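Local coordinates for protein putative aldolase (PDB 3DXI) that is a putative aldolase of unassigned function, folded as an eight-stranded alpha/beta (TIM) barrel related to the HMGL-like family, at residues Tyr15-Asp20 with Glu263-Gly268; Thr220-Gly225 with Thr256-Leu261. All blocks are in the same frame, centred on the assembly; numbering follows the deposited sequence.

Contact 1. Residues Tyr15-Asp20 with Glu263-Gly268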
loop_
_atom_site.group_PDB
_atom_site.type_symbol
_atom_site.label_atom_id
_atom_site.label_comp_id
_atom_site.label_asym_id
_atom_site.label_seq_id
_atom_site.Cartn_x
_atom_site.Cartn_y
_atom_site.Cartn_z
ATOM N N TYR A 15 21.054 -3.852 -3.696
ATOM C CA TYR A 15 21.336 -2.535 -4.252
ATOM C C TYR A 15 21.952 -1.583 -3.220
ATOM O O TYR A 15 22.989 -0.962 -3.465
ATOM C CB TYR A 15 20.029 -1.940 -4.776
ATOM C CG TYR A 15 20.138 -0.555 -5.372
ATOM C CD1 TYR A 15 20.441 -0.379 -6.722
ATOM C CD2 TYR A 15 19.909 0.581 -4.592
ATOM C CE1 TYR A 15 20.507 0.894 -7.282
ATOM C CE2 TYR A 15 19.975 1.859 -5.142
ATOM C CZ TYR A 15 20.273 2.005 -6.487
ATOM O OH TYR A 15 20.328 3.262 -7.041
ATOM N N TYR A 16 21.310 -1.487 -2.062
ATOM C CA TYR A 16 21.743 -0.589 -0.994
ATOM C C TYR A 16 23.067 -0.909 -0.304
ATOM O O TYR A 16 23.733 -0.010 0.205
ATOM C CB TYR A 16 20.644 -0.516 0.065
ATOM C CG TYR A 16 19.316 -0.017 -0.461
ATOM C CD1 TYR A 16 19.132 1.331 -0.780
ATOM C CD2 TYR A 16 18.242 -0.885 -0.619
ATOM C CE1 TYR A 16 17.908 1.801 -1.238
ATOM C CE2 TYR A 16 17.010 -0.427 -1.077
ATOM C CZ TYR A 16 16.849 0.917 -1.383
ATOM O OH TYR A 16 15.628 1.376 -1.822
ATOM N N THR A 17 23.451 -2.182 -0.285
ATOM C CA THR A 17 24.677 -2.597 0.395
ATOM C C THR A 17 25.763 -3.153 -0.520
ATOM O O THR A 17 26.684 -3.824 -0.052
ATOM C CB THR A 17 24.349 -3.676 1.429
ATOM O OG1 THR A 17 23.879 -4.846 0.748
ATOM C CG2 THR A 17 23.259 -3.184 2.381
ATOM N N ASN A 18 25.662 -2.866 -1.815
ATOM C CA ASN A 18 26.612 -3.377 -2.798
ATOM C C ASN A 18 26.485 -4.889 -2.832
ATOM O O ASN A 18 27.444 -5.586 -3.166
ATOM C CB ASN A 18 28.053 -3.023 -2.429
ATOM C CG ASN A 18 28.290 -1.537 -2.366
ATOM O OD1 ASN A 18 27.837 -0.790 -3.232
ATOM N ND2 ASN A 18 29.023 -1.099 -1.346
ATOM N N TRP A 19 25.303 -5.388 -2.475
ATOM C CA TRP A 19 25.047 -6.822 -2.453
ATOM C C TRP A 19 25.910 -7.555 -1.429
ATOM O O TRP A 19 26.184 -8.747 -1.559
ATOM C CB TRP A 19 25.244 -7.416 -3.853
ATOM C CG TRP A 19 24.089 -7.106 -4.753
ATOM C CD1 TRP A 19 22.917 -7.808 -4.854
ATOM C CD2 TRP A 19 23.935 -5.948 -5.586
ATOM N NE1 TRP A 19 22.043 -7.154 -5.687
ATOM C CE2 TRP A 19 22.640 -6.010 -6.150
ATOM C CE3 TRP A 19 24.761 -4.860 -5.902
ATOM C CZ2 TRP A 19 22.155 -5.024 -7.020
ATOM C CZ3 TRP A 19 24.277 -3.881 -6.765
ATOM C CH2 TRP A 19 22.985 -3.969 -7.312
ATOM N N ASP A 20 26.351 -6.827 -0.409
ATOM C CA ASP A 20 27.133 -7.442 0.649
ATOM C C ASP A 20 26.191 -7.686 1.809
ATOM O O ASP A 20 25.426 -6.808 2.199
ATOM C CB ASP A 20 28.285 -6.542 1.102
ATOM C CG ASP A 20 29.487 -6.623 0.175
ATOM O OD1 ASP A 20 29.927 -7.760 -0.127
ATOM O OD2 ASP A 20 29.991 -5.552 -0.240
ATOM N N GLU A 263 15.882 0.860 8.578
ATOM C CA GLU A 263 15.933 2.149 9.255
ATOM C C GLU A 263 17.041 3.013 8.668
ATOM O O GLU A 263 16.956 4.236 8.676
ATOM C CB GLU A 263 16.125 1.939 10.758
ATOM C CG GLU A 263 15.049 1.027 11.343
ATOM C CD GLU A 263 15.176 0.824 12.836
ATOM O OE1 GLU A 263 16.316 0.692 13.327
ATOM O OE2 GLU A 263 14.128 0.777 13.518
ATOM N N LYS A 264 18.072 2.370 8.131
ATOM C CA LYS A 264 19.173 3.098 7.525
ATOM C C LYS A 264 18.871 3.545 6.092
ATOM O O LYS A 264 19.068 4.708 5.748
ATOM C CB LYS A 264 20.440 2.239 7.510
ATOM C CG LYS A 264 21.597 2.926 6.804
ATOM C CD LYS A 264 22.839 2.073 6.778
ATOM C CE LYS A 264 24.024 2.888 6.286
ATOM N NZ LYS A 264 24.281 4.056 7.176
ATOM N N TYR A 265 18.382 2.621 5.266
ATOM C CA TYR A 265 18.111 2.913 3.859
ATOM C C TYR A 265 16.687 3.333 3.517
ATOM O O TYR A 265 16.449 3.969 2.490
ATOM C CB TYR A 265 18.531 1.713 3.013
ATOM C CG TYR A 265 20.020 1.478 3.069
ATOM C CD1 TYR A 265 20.908 2.428 2.562
ATOM C CD2 TYR A 265 20.550 0.330 3.658
ATOM C CE1 TYR A 265 22.288 2.243 2.643
ATOM C CE2 TYR A 265 21.934 0.136 3.744
ATOM C CZ TYR A 265 22.792 1.100 3.234
ATOM O OH TYR A 265 24.154 0.939 3.325
ATOM N N GLN A 266 15.750 2.963 4.379
ATOM C CA GLN A 266 14.350 3.320 4.215
ATOM C C GLN A 266 13.741 3.224 2.820
ATOM O O GLN A 266 13.310 4.238 2.255
ATOM C CB GLN A 266 14.127 4.735 4.738
ATOM C CG GLN A 266 14.571 4.940 6.164
ATOM C CD GLN A 266 14.011 6.213 6.737
ATOM O OE1 GLN A 266 12.818 6.297 7.042
ATOM N NE2 GLN A 266 14.860 7.227 6.863
ATOM N N TRP A 267 13.698 2.022 2.256
ATOM C CA TRP A 267 13.078 1.861 0.945
ATOM C C TRP A 267 11.580 2.035 1.177
ATOM O O TRP A 267 11.107 1.902 2.301
ATOM C CB TRP A 267 13.384 0.477 0.372
ATOM C CG TRP A 267 13.305 -0.613 1.390
ATOM C CD1 TRP A 267 12.194 -1.308 1.763
ATOM C CD2 TRP A 267 14.389 -1.130 2.175
ATOM N NE1 TRP A 267 12.517 -2.235 2.730
ATOM C CE2 TRP A 267 13.857 -2.144 3.002
ATOM C CE3 TRP A 267 15.757 -0.832 2.262
ATOM C CZ2 TRP A 267 14.643 -2.867 3.903
ATOM C CZ3 TRP A 267 16.544 -1.558 3.166
ATOM C CH2 TRP A 267 15.980 -2.559 3.972
ATOM N N GLY A 268 10.837 2.337 0.121
ATOM C CA GLY A 268 9.410 2.544 0.261
ATOM C C GLY A 268 9.039 3.688 -0.656
ATOM O O GLY A 268 9.903 4.482 -1.035
#
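The Tyr265 ring carries the CB of Tyr16 over the centre of one face, 3.7 Å from the ring centroid to Tyr16 CB and close to the ring normal, while CD of Lys264 lies toward the rim of the opposite face. Tyr265 CB returns the contact over one face of the Tyr16 ring, whose other face takes CD2 of Tyr15 near its rim. The two phenol rings run in opposite directions with planes at 24°, but they are slid so far apart that each ring covers the other's CB rather than the ring itself. With CG anti to the carbonyl carbon (chi1 -59°), the Tyr16 ring is laid alongside Tyr265 and on toward Trp267. Trp267 meets the CD2-CE2 side and the hydroxyl of Tyr16 obliquely: its CE3 sits 3.6 Å from Tyr16 CE2, and its CB 3.3 Å from Tyr16 OH. Beside them, CG2 of Thr17 touches Tyr265 CE2 at 3.8 Å, while Thr17 OG1 turns back to Asp20 O at 2.9 Å across a type I' turn. Loop 15-20 and residues 263-268 thus meet by CH-pi and apolar contact in an aromatic cluster, and the Tyr16 hydroxyl and Trp267 indole N-H are satisfied by the carbonyls of Gly223 and Thr220.

Contact 2. Residues Thr220-Gly225 with Thr256-Leu261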
loop_
_atom_site.group_PDB
_atom_site.type_symbol
_atom_site.label_atom_id
_atom_site.label_comp_id
_atom_site.label_asym_id
_atom_site.label_seq_id
_atom_site.Cartn_x
_atom_site.Cartn_y
_atom_site.Cartn_z
ATOM N N THR A 220 10.030 -7.078 3.897
ATOM C CA THR A 220 9.834 -5.641 4.115
ATOM C C THR A 220 9.785 -4.870 2.802
ATOM O O THR A 220 9.881 -3.647 2.796
ATOM C CB THR A 220 10.911 -4.989 5.043
ATOM O OG1 THR A 220 12.189 -5.011 4.409
ATOM C CG2 THR A 220 10.995 -5.720 6.381
ATOM N N GLY A 221 9.614 -5.592 1.693
ATOM C CA GLY A 221 9.547 -4.957 0.383
ATOM C C GLY A 221 10.882 -4.405 -0.089
ATOM O O GLY A 221 10.947 -3.659 -1.065
HETATM N N MSE A 222 11.951 -4.780 0.605
HETATM C CA MSE A 222 13.298 -4.320 0.273
HETATM C C MSE A 222 13.567 -4.399 -1.225
HETATM O O MSE A 222 13.393 -5.445 -1.856
HETATM C CB MSE A 222 14.345 -5.141 1.036
HETATM C CG MSE A 222 15.778 -4.644 0.870
HETATM SE SE MSE A 222 17.034 -5.695 1.921
HETATM C CE MSE A 222 18.515 -4.446 2.021
ATOM N N GLY A 223 13.996 -3.268 -1.777
ATOM C CA GLY A 223 14.284 -3.164 -3.194
ATOM C C GLY A 223 14.583 -1.704 -3.463
ATOM O O GLY A 223 14.293 -0.856 -2.622
ATOM N N ARG A 224 15.161 -1.391 -4.615
ATOM C CA ARG A 224 15.482 0.001 -4.905
ATOM C C ARG A 224 14.227 0.868 -5.025
ATOM O O ARG A 224 13.159 0.397 -5.435
ATOM C CB ARG A 224 16.333 0.101 -6.180
ATOM C CG ARG A 224 15.746 -0.587 -7.400
ATOM C CD ARG A 224 16.663 -0.414 -8.617
ATOM N NE ARG A 224 17.942 -1.115 -8.485
ATOM C CZ ARG A 224 18.140 -2.389 -8.820
ATOM N NH1 ARG A 224 17.140 -3.113 -9.310
ATOM N NH2 ARG A 224 19.341 -2.939 -8.673
ATOM N N GLY A 225 14.365 2.134 -4.641
ATOM C CA GLY A 225 13.250 3.062 -4.709
ATOM C C GLY A 225 12.070 2.698 -3.829
ATOM O O GLY A 225 12.219 2.496 -2.618
ATOM N N THR A 256 12.567 -8.454 11.722
ATOM C CA THR A 256 13.465 -7.802 12.672
ATOM C C THR A 256 14.914 -7.871 12.200
ATOM O O THR A 256 15.667 -6.918 12.372
ATOM C CB THR A 256 13.366 -8.445 14.074
ATOM O OG1 THR A 256 12.059 -8.213 14.612
ATOM C CG2 THR A 256 14.410 -7.850 15.010
ATOM N N THR A 257 15.298 -8.995 11.603
ATOM C CA THR A 257 16.654 -9.159 11.099
ATOM C C THR A 257 16.987 -8.045 10.099
ATOM O O THR A 257 18.073 -7.463 10.139
ATOM C CB THR A 257 16.832 -10.529 10.394
ATOM O OG1 THR A 257 16.661 -11.586 11.343
ATOM C CG2 THR A 257 18.228 -10.645 9.792
ATOM N N PHE A 258 16.032 -7.738 9.220
ATOM C CA PHE A 258 16.219 -6.725 8.185
ATOM C C PHE A 258 15.857 -5.302 8.592
ATOM O O PHE A 258 15.998 -4.373 7.791
ATOM C CB PHE A 258 15.418 -7.124 6.942
ATOM C CG PHE A 258 16.063 -8.217 6.135
ATOM C CD1 PHE A 258 17.048 -7.916 5.196
ATOM C CD2 PHE A 258 15.721 -9.549 6.340
ATOM C CE1 PHE A 258 17.684 -8.927 4.472
ATOM C CE2 PHE A 258 16.351 -10.573 5.619
ATOM C CZ PHE A 258 17.334 -10.260 4.685
ATOM N N THR A 259 15.414 -5.122 9.836
ATOM C CA THR A 259 15.014 -3.805 10.314
ATOM C C THR A 259 16.146 -2.784 10.443
ATOM O O THR A 259 15.937 -1.599 10.182
ATOM C CB THR A 259 14.207 -3.938 11.626
ATOM O OG1 THR A 259 12.931 -4.519 11.319
ATOM C CG2 THR A 259 13.985 -2.580 12.289
ATOM N N PRO A 260 17.352 -3.208 10.863
ATOM C CA PRO A 260 18.416 -2.200 10.955
ATOM C C PRO A 260 18.710 -1.591 9.579
ATOM O O PRO A 260 18.924 -0.388 9.454
ATOM C CB PRO A 260 19.596 -2.997 11.508
ATOM C CG PRO A 260 18.920 -3.947 12.445
ATOM C CD PRO A 260 17.716 -4.415 11.630
ATOM N N LEU A 261 18.715 -2.424 8.542
ATOM C CA LEU A 261 18.965 -1.936 7.188
ATOM C C LEU A 261 17.826 -1.041 6.698
ATOM O O LEU A 261 18.060 -0.048 6.005
ATOM C CB LEU A 261 19.165 -3.110 6.232
ATOM C CG LEU A 261 20.527 -3.792 6.377
ATOM C CD1 LEU A 261 20.517 -5.119 5.636
ATOM C CD2 LEU A 261 21.620 -2.868 5.846
#
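Met222, a selenomethionine in the model, reaches helix 248-265 because its CG is anti to the backbone N (chi1 -174°) and the chain stays extended beyond, carrying SE and CE out from the loop. Phe258 and Leu261, about one turn apart on the helix, receive the end of that reach: SE meets Phe258 and the terminal CE meets Leu261. SE approaches one side of the Phe258 ring, 4.0 Å from CD1 of Phe258 and only slightly farther from CE1. The approach is oblique: SE of Met222 is 5.0 Å from the centroid of the Phe258 ring and 60° off its normal, in a Met-aromatic contact in which the two side chains cross at about a right angle. Beyond it, the methyl CE of Met222 meets CD1 of Leu261 at 4.2 Å. The spacing is that of van der Waals packing, and what the loop presents here is apolar. Thr9 of helix 9-13 touches both Met222 and Phe258, and Ile25 and Tyr29 of helix 23-34 add to the surroundings of the Phe258 ring. The backbone of Met222 is tied back as well, its O hydrogen-bonded to Thr218 OG1. The helix is kinked here: Pro260 has no N-H to give, and the N of Leu261 also makes no bond to the turn before. In the TIM barrel, this is the loop following the eighth strand, 214-217, packing through Met222 on a helix of the surrounding helical layer, 248-265.

Both contacts use helix 248-265: contact 2 takes a stretch inside it and contact 1 its C-terminal end with the loop that follows. Their centres lie about 7 Å apart, contact 2 nested within the chain span that contact 1 closes. Contact 2 is the more buried, a thin apolar meeting of selenium, methyl and ring. Contact 1 is partly exposed, larger in buried area and built from aromatic rings with polar ends, and through those ends the two contacts are joined. The loop after strand 214-217 offers backbone carbonyls to the aromatic cluster, while its Met222 side chain touches both Trp267 and the helix.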